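Local coordinates for GARP domain-containing protein (Trypanosoma brucei brucei TREU927, PDB 6XZ6), which serves as a trypanosome receptor for the host complement regulator factor H, and is linked to increased transmission of the parasite to tsetse flies, at residues Thr30-Arg34 / Ala101-Asp105; Leu23-Pro27 / Leu104-Glu108. All blocks are in the same frame, centred on the assembly; numbering follows the deposited sequence.

Contact 1: Thr30-Arg34 / Ala101-Asp105; sequences TEERR and ARALD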
loop_
_atom_site.group_PDB
_atom_site.type_symbol
_atom_site.label_atom_id
_atom_site.label_comp_id
_atom_site.label_asym_id
_atom_site.label_seq_id
_atom_site.Cartn_x
_atom_site.Cartn_y
_atom_site.Cartn_z
ATOM N N THR A 30 -3.327 4.136 0.512
ATOM C CA THR A 30 -3.678 3.835 1.908
ATOM C C THR A 30 -4.296 5.039 2.590
ATOM O O THR A 30 -5.183 4.852 3.401
ATOM C CB THR A 30 -2.487 3.306 2.738
ATOM O OG1 THR A 30 -1.479 4.314 2.833
ATOM C CG2 THR A 30 -1.908 2.009 2.211
ATOM N N GLU A 31 -3.832 6.262 2.275
ATOM C CA GLU A 31 -4.350 7.516 2.838
ATOM C C GLU A 31 -5.778 7.796 2.374
ATOM O O GLU A 31 -6.587 8.277 3.164
ATOM C CB GLU A 31 -3.444 8.670 2.449
ATOM C CG GLU A 31 -3.548 9.883 3.342
ATOM C CD GLU A 31 -2.640 11.008 2.888
ATOM O OE1 GLU A 31 -1.605 11.237 3.555
ATOM O OE2 GLU A 31 -2.952 11.646 1.857
ATOM N N GLU A 32 -6.098 7.493 1.093
ATOM C CA GLU A 32 -7.444 7.673 0.538
ATOM C C GLU A 32 -8.418 6.738 1.259
ATOM O O GLU A 32 -9.511 7.162 1.631
ATOM C CB GLU A 32 -7.435 7.446 -0.973
ATOM C CG GLU A 32 -6.613 8.491 -1.711
ATOM C CD GLU A 32 -6.828 8.614 -3.207
ATOM O OE1 GLU A 32 -6.056 7.996 -3.981
ATOM O OE2 GLU A 32 -7.748 9.367 -3.601
ATOM N N ARG A 33 -7.985 5.480 1.508
ATOM C CA ARG A 33 -8.743 4.451 2.215
ATOM C C ARG A 33 -8.970 4.810 3.679
ATOM O O ARG A 33 -10.085 4.650 4.170
ATOM C CB ARG A 33 -8.056 3.090 2.074
ATOM C CG ARG A 33 -7.959 2.587 0.613
ATOM C CD ARG A 33 -9.304 2.404 -0.058
ATOM N NE ARG A 33 -9.195 2.708 -1.485
ATOM C CZ ARG A 33 -10.188 2.589 -2.368
ATOM N NH1 ARG A 33 -9.986 2.883 -3.646
ATOM N NH2 ARG A 33 -11.384 2.142 -1.985
ATOM N N ARG A 34 -7.920 5.328 4.351
ATOM C CA ARG A 34 -7.938 5.805 5.737
ATOM C C ARG A 34 -8.913 6.975 5.895
ATOM O O ARG A 34 -9.679 6.979 6.841
ATOM C CB ARG A 34 -6.527 6.227 6.205
ATOM C CG ARG A 34 -5.795 5.192 7.073
ATOM C CD ARG A 34 -4.549 5.791 7.738
ATOM N NE ARG A 34 -3.341 5.282 7.094
ATOM C CZ ARG A 34 -2.492 6.011 6.371
ATOM N NH1 ARG A 34 -1.453 5.431 5.775
ATOM N NH2 ARG A 34 -2.671 7.328 6.242
ATOM N N ALA A 101 -3.248 -0.464 6.456
ATOM C CA ALA A 101 -2.596 0.735 5.930
ATOM C C ALA A 101 -1.216 0.846 6.585
ATOM O O ALA A 101 -0.238 1.041 5.883
ATOM C CB ALA A 101 -3.428 1.962 6.244
ATOM N N ARG A 102 -1.116 0.610 7.901
ATOM C CA ARG A 102 0.148 0.626 8.634
ATOM C C ARG A 102 1.114 -0.435 8.110
ATOM O O ARG A 102 2.303 -0.161 7.962
ATOM C CB ARG A 102 -0.093 0.418 10.130
ATOM C CG ARG A 102 1.075 0.882 10.991
ATOM C CD ARG A 102 0.822 0.870 12.474
ATOM N NE ARG A 102 0.344 -0.407 12.994
ATOM C CZ ARG A 102 -0.906 -0.632 13.379
ATOM N NH1 ARG A 102 -1.829 0.323 13.260
ATOM N NH2 ARG A 102 -1.246 -1.810 13.888
ATOM N N ALA A 103 0.605 -1.643 7.854
ATOM C CA ALA A 103 1.354 -2.795 7.363
ATOM C C ALA A 103 1.944 -2.494 5.994
ATOM O O ALA A 103 3.120 -2.756 5.748
ATOM C CB ALA A 103 0.420 -3.988 7.276
ATOM N N LEU A 104 1.120 -1.900 5.119
ATOM C CA LEU A 104 1.488 -1.529 3.757
ATOM C C LEU A 104 2.451 -0.358 3.725
ATOM O O LEU A 104 3.293 -0.276 2.837
ATOM C CB LEU A 104 0.234 -1.223 2.953
ATOM C CG LEU A 104 -0.583 -2.438 2.502
ATOM C CD1 LEU A 104 -1.955 -1.993 2.053
ATOM C CD2 LEU A 104 0.141 -3.220 1.403
ATOM N N ASP A 105 2.380 0.506 4.734
ATOM C CA ASP A 105 3.261 1.645 4.841
ATOM C C ASP A 105 4.652 1.216 5.289
ATOM O O ASP A 105 5.634 1.779 4.831
ATOM C CB ASP A 105 2.617 2.736 5.721
ATOM C CG ASP A 105 1.568 3.591 4.991
ATOM O OD1 ASP A 105 0.966 3.096 3.988
ATOM O OD2 ASP A 105 1.341 4.743 5.416
#

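Contact 2: Leu23-Pro27 / Leu104-Glu108; sequences LRKLP and LDSFE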
loop_
_atom_site.group_PDB
_atom_site.type_symbol
_atom_site.label_atom_id
_atom_site.label_comp_id
_atom_site.label_asym_id
_atom_site.label_seq_id
_atom_site.Cartn_x
_atom_site.Cartn_y
_atom_site.Cartn_z
ATOM N N LEU A 23 5.263 1.198 -5.442
ATOM C CA LEU A 23 5.670 1.543 -4.074
ATOM C C LEU A 23 5.459 3.023 -3.745
ATOM O O LEU A 23 5.166 3.353 -2.611
ATOM C CB LEU A 23 7.123 1.074 -3.774
ATOM C CG LEU A 23 7.378 -0.472 -3.900
ATOM C CD1 LEU A 23 8.802 -0.790 -3.770
ATOM C CD2 LEU A 23 6.623 -1.254 -2.864
ATOM N N ARG A 24 5.522 3.907 -4.727
ATOM C CA ARG A 24 5.258 5.331 -4.505
ATOM C C ARG A 24 3.751 5.615 -4.437
ATOM O O ARG A 24 3.349 6.548 -3.750
ATOM C CB ARG A 24 5.931 6.166 -5.590
ATOM C CG ARG A 24 7.434 5.998 -5.584
ATOM C CD ARG A 24 8.007 6.500 -6.871
ATOM N NE ARG A 24 9.458 6.324 -6.952
ATOM C CZ ARG A 24 10.153 6.352 -8.084
ATOM N NH1 ARG A 24 9.538 6.515 -9.252
ATOM N NH2 ARG A 24 11.460 6.184 -8.063
ATOM N N LYS A 25 2.921 4.797 -5.125
ATOM C CA LYS A 25 1.460 4.883 -5.135
ATOM C C LYS A 25 0.838 4.346 -3.874
ATOM O O LYS A 25 -0.113 4.961 -3.408
ATOM C CB LYS A 25 0.843 4.205 -6.380
ATOM C CG LYS A 25 -0.678 4.357 -6.567
ATOM C CD LYS A 25 -1.127 5.825 -6.611
ATOM C CE LYS A 25 -2.530 6.005 -7.094
ATOM N NZ LYS A 25 -3.080 7.315 -6.657
ATOM N N LEU A 26 1.336 3.218 -3.318
ATOM C CA LEU A 26 0.794 2.615 -2.078
ATOM C C LEU A 26 0.511 3.612 -0.928
ATOM O O LEU A 26 -0.583 3.507 -0.382
ATOM C CB LEU A 26 1.632 1.443 -1.526
ATOM C CG LEU A 26 1.436 0.063 -2.145
ATOM C CD1 LEU A 26 2.291 -0.978 -1.418
ATOM C CD2 LEU A 26 -0.013 -0.361 -2.128
ATOM N N PRO A 27 1.404 4.548 -0.505
ATOM C CA PRO A 27 1.057 5.427 0.631
ATOM C C PRO A 27 -0.065 6.433 0.333
ATOM O O PRO A 27 -0.762 6.899 1.253
ATOM C CB PRO A 27 2.366 6.160 0.929
ATOM C CG PRO A 27 3.390 5.504 0.191
ATOM C CD PRO A 27 2.767 4.835 -0.975
ATOM N N LEU A 104 1.120 -1.900 5.119
ATOM C CA LEU A 104 1.488 -1.529 3.757
ATOM C C LEU A 104 2.451 -0.358 3.725
ATOM O O LEU A 104 3.293 -0.276 2.837
ATOM C CB LEU A 104 0.234 -1.223 2.953
ATOM C CG LEU A 104 -0.583 -2.438 2.502
ATOM C CD1 LEU A 104 -1.955 -1.993 2.053
ATOM C CD2 LEU A 104 0.141 -3.220 1.403
ATOM N N ASP A 105 2.380 0.506 4.734
ATOM C CA ASP A 105 3.261 1.645 4.841
ATOM C C ASP A 105 4.652 1.216 5.289
ATOM O O ASP A 105 5.634 1.779 4.831
ATOM C CB ASP A 105 2.617 2.736 5.721
ATOM C CG ASP A 105 1.568 3.591 4.991
ATOM O OD1 ASP A 105 0.966 3.096 3.988
ATOM O OD2 ASP A 105 1.341 4.743 5.416
ATOM N N SER A 106 4.742 0.175 6.125
ATOM C CA SER A 106 6.012 -0.403 6.577
ATOM C C SER A 106 6.704 -1.101 5.406
ATOM O O SER A 106 7.928 -1.040 5.292
ATOM C CB SER A 106 5.764 -1.406 7.692
ATOM O OG SER A 106 5.311 -0.703 8.831
ATOM N N PHE A 107 5.902 -1.742 4.534
ATOM C CA PHE A 107 6.363 -2.447 3.353
ATOM C C PHE A 107 6.962 -1.468 2.344
ATOM O O PHE A 107 8.082 -1.678 1.870
ATOM C CB PHE A 107 5.208 -3.260 2.748
ATOM C CG PHE A 107 5.445 -3.794 1.365
ATOM C CD1 PHE A 107 6.439 -4.739 1.130
ATOM C CD2 PHE A 107 4.681 -3.351 0.291
ATOM C CE1 PHE A 107 6.660 -5.232 -0.157
ATOM C CE2 PHE A 107 4.893 -3.857 -0.991
ATOM C CZ PHE A 107 5.891 -4.778 -1.208
ATOM N N GLU A 108 6.231 -0.380 2.046
ATOM C CA GLU A 108 6.670 0.649 1.113
ATOM C C GLU A 108 7.956 1.277 1.650
ATOM O O GLU A 108 8.904 1.487 0.897
ATOM C CB GLU A 108 5.549 1.679 0.916
ATOM C CG GLU A 108 5.932 2.876 0.059
ATOM C CD GLU A 108 6.650 4.066 0.689
ATOM O OE1 GLU A 108 6.701 4.144 1.943
ATOM O OE2 GLU A 108 7.155 4.924 -0.081
HETATM O O HOH W 1 -0.027 7.104 4.106
#

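Contact 1: Thr30-Arg34 / Ala101-Asp105
Thr30 and Asp105 meet because their first torsions turn complementary atoms inward. At chi1 64° the hydroxyl of Thr30 lies between its own backbone N and carbonyl carbon, while the methyl CG2 swings beside the N; OG1 thus faces the carboxylate, and CG2 lies against Leu104 and beside Asp105 OD1. In Asp105, CG is anti to the carbonyl carbon, which carries the carboxylate out to the facing helix.

Thr30 OG1 lies 3.0 Å from Asp105 OD1, a possible hydrogen bond, because the one hydroxyl proton can also go to the carbonyl of Pro27. The second carboxylate oxygen takes a salt bridge, with Arg34 NH1 2.9 Å from Asp105 OD2. The chain of Arg34 bends at chi3, so the guanidinium folds back along helix 4-61 toward Thr30, with NH1 turned to Asp105. Its plane stands 88° from that of the carboxylate, so a paired, coplanar arrangement is excluded and one nitrogen makes the bridge. Thr30 O lies over the centre of one guanidinium face, 4.1 Å from the plane.

Ala101 CB sits at the edge of the guanidinium, near NE. Its apolar packing is on Thr30 CB at 3.9 Å, and Thr30 CG2 reaches Leu104 CB at 3.9 Å. The small Ala101 permits the closest backbone approach, 5.2 Å between its CA and that of Thr30.

The local axes are antiparallel at 168°, 10.5 Å apart at closest approach: this is the packing of two long helices, 4-61 and 67-125, in an elongated helical bundle. Helix 165-208 packs against both, Leu184 and Thr188 touching Arg33, and Ala177 touching Leu104.

Contact 2: Leu23-Pro27 / Leu104-Glu108
Leu23 and Leu26 supply the apolar part, converging from helix 4-61 on Phe107. Leu26 CD1 comes in at the ring edge, in the ring plane, 3.8 Å from Phe107 CD2. Leu23 CD2 lies 3.6 Å from Phe107 CE2 but approaches obliquely, its side chain crossing that of the phenylalanine at about a right angle. A looser contact, 4.2 Å between Leu26 CD1 and Leu104 CD2, extends the same apolar patch by one turn. All four residues are buried.

A second kind of contact is the packing of a proline ring against an acidic chain. Glu108 leaves its helix with the side chain anti to its backbone N and then bends at chi2, laying its outer part across Pro27 at about a right angle. Pro27 CG is 3.6 Å from Glu108 CD, a van der Waals contact without a hydrogen bond. Proline has no N-H to give, so helix 4-61 lacks the bond from Pro27 to the preceding turn and is kinked there.

Polar linkage between the segments runs through water. One molecule donates to Pro27 O and to Asp105 OD2, each at 3.0 Å, thereby bridging the backbone of one helix to a carboxylate whose stronger partner is Arg34.

The segments run antiparallel at 151°, with local axes 9.2 Å apart. Helix 165-208 backs the apolar side, placing Tyr170 against Leu23, and Glu173 and Ala177 against Phe107. At the other flank Arg24 makes a salt bridge with Glu112 of helix 67-125 and bonds to the carbonyl of Cys138, which is disulfide-linked to Cys17.

How the contacts relate
Both contacts join helices 4-61 and 67-125, their centres about 8 Å apart, and they overlap at Leu104 and Asp105. Contact 1 lies about 6 Å from the chain centre and is mixed in chemistry: Thr30, Ala101 and Leu104 form its buried part, with the Arg34-Asp105 pair at the partly exposed margin, and 207 Å² is buried. Contact 2, about 12 Å from that centre and only partly buried, hides more surface, 354 Å², shared between leucine and phenylalanine packing and the Pro27-Glu108 contact. Asp105 serves both, as partner of Arg34 and Thr30 in contact 1 and as water acceptor in contact 2, where the axes lie closer but less nearly antiparallel.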